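Local coordinates for protein hydroxyethylthiazole kinase (Pyrococcus horikoshii, PDB 3HPD) that probably phosphorylates the hydroxyl group of 4-methyl-5-beta-hydroxyethylthiazole with ATP, a magnesium-dependent step on the way to thiamine diphosphate, at residues K118-F121 with G122-S125. Numbering follows the deposited sequence.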
# COMPACT_ATOMS: atom_id res chain seq x y z
N LYS A 118 8.05 -11.75 -17.55
CA LYS A 118 7.01 -10.86 -18.04
C LYS A 118 7.32 -9.38 -17.90
O LYS A 118 7.48 -8.89 -16.81
CB LYS A 118 5.70 -11.07 -17.31
CG LYS A 118 4.66 -10.17 -17.94
CD LYS A 118 3.57 -9.57 -17.02
CE LYS A 118 4.11 -8.59 -15.91
NZ LYS A 118 5.01 -7.43 -16.35
N GLY A 119 7.37 -8.65 -19.00
CA GLY A 119 7.64 -7.23 -18.94
C GLY A 119 7.21 -6.50 -20.18
O GLY A 119 6.71 -7.12 -21.11
N ASN A 120 7.41 -5.18 -20.21
CA ASN A 120 7.03 -4.43 -21.41
C ASN A 120 8.16 -4.48 -22.43
O ASN A 120 9.22 -5.06 -22.18
CB ASN A 120 6.68 -2.97 -21.07
CG ASN A 120 7.84 -2.21 -20.45
OD1 ASN A 120 8.99 -2.37 -20.84
ND2 ASN A 120 7.52 -1.36 -19.48
N PHE A 121 7.94 -3.87 -23.59
CA PHE A 121 8.93 -3.89 -24.66
C PHE A 121 10.31 -3.38 -24.23
O PHE A 121 11.32 -4.02 -24.49
CB PHE A 121 8.44 -3.08 -25.86
CG PHE A 121 9.26 -3.30 -27.10
CD1 PHE A 121 8.93 -4.32 -27.99
CD2 PHE A 121 10.37 -2.52 -27.36
CE1 PHE A 121 9.71 -4.56 -29.12
CE2 PHE A 121 11.16 -2.74 -28.49
CZ PHE A 121 10.82 -3.77 -29.37
N GLY A 122 10.35 -2.22 -23.59
CA GLY A 122 11.62 -1.65 -23.17
C GLY A 122 12.40 -2.53 -22.21
O GLY A 122 13.62 -2.69 -22.36
N GLU A 123 11.71 -3.11 -21.24
CA GLU A 123 12.36 -3.97 -20.24
C GLU A 123 12.93 -5.24 -20.85
O GLU A 123 14.08 -5.59 -20.60
CB GLU A 123 11.37 -4.31 -19.12
CG GLU A 123 10.80 -3.07 -18.43
CD GLU A 123 9.66 -3.38 -17.48
OE1 GLU A 123 8.90 -4.35 -17.73
OE2 GLU A 123 9.49 -2.64 -16.48
N ILE A 124 12.13 -5.94 -21.65
CA ILE A 124 12.60 -7.18 -22.25
C ILE A 124 13.67 -6.93 -23.31
O ILE A 124 14.62 -7.70 -23.43
CB ILE A 124 11.44 -7.98 -22.88
CG1 ILE A 124 10.35 -8.23 -21.84
CG2 ILE A 124 11.96 -9.31 -23.43
CD1 ILE A 124 10.85 -8.89 -20.55
N SER A 125 13.54 -5.84 -24.07
CA SER A 125 14.54 -5.55 -25.09
C SER A 125 15.87 -5.21 -24.43
O SER A 125 16.93 -5.55 -24.95
CB SER A 125 14.07 -4.39 -25.98
OG SER A 125 13.88 -3.20 -25.23
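Glu123 reaches back from the first turn of helix 121-131 to strand 116-120, while Asn120 reaches forward to meet it. Starting at CB of Glu123, the nearest atom across the turn is Asn120 OD1, at 3.5 Å. CG, set anti to the carbonyl carbon (chi1 -58°), comes closer to the same oxygen, 3.1 Å from Asn120 OD1. From there the extended chain carries the carboxylate against the amide of Asn120, the two planes stacked 30° apart, with CD 3.6 Å from Asn120 ND2. At the tip, OE1 accepts from Asn120 N at 3.0 Å, its donor on the anti side and well out of the carboxylate plane, and also comes within 3.4 Å of Gly119 CA, where a side chain would run into it. OE2 takes the backbone N of Gly95, so both oxygens are held and the carboxylate cannot easily turn. Asn120 returns the bond: its OD1 receives Glu123 N at 2.8 Å, nearly straight at 168°. Behind this pair, the first helical bond runs from Ile124 N to Asn120 O, and Ile124 CD1 packs 3.8 Å from Gly119 N. A glutamine in place of Glu123 would probably weaken the grip on Asn120 N and Gly95 N, since one end of its amide is a donor facing another donor. Lys118, which probably binds ATP, is salt-bridged to Asp92, and a phosphate ion lies about 4 Å from the side chain of Asn120. Reciprocal side-chain-to-backbone bonds of this kind are a capping box, here with Asn120 as N-cap where a strand of this ribokinase-clan fold passes into its helix.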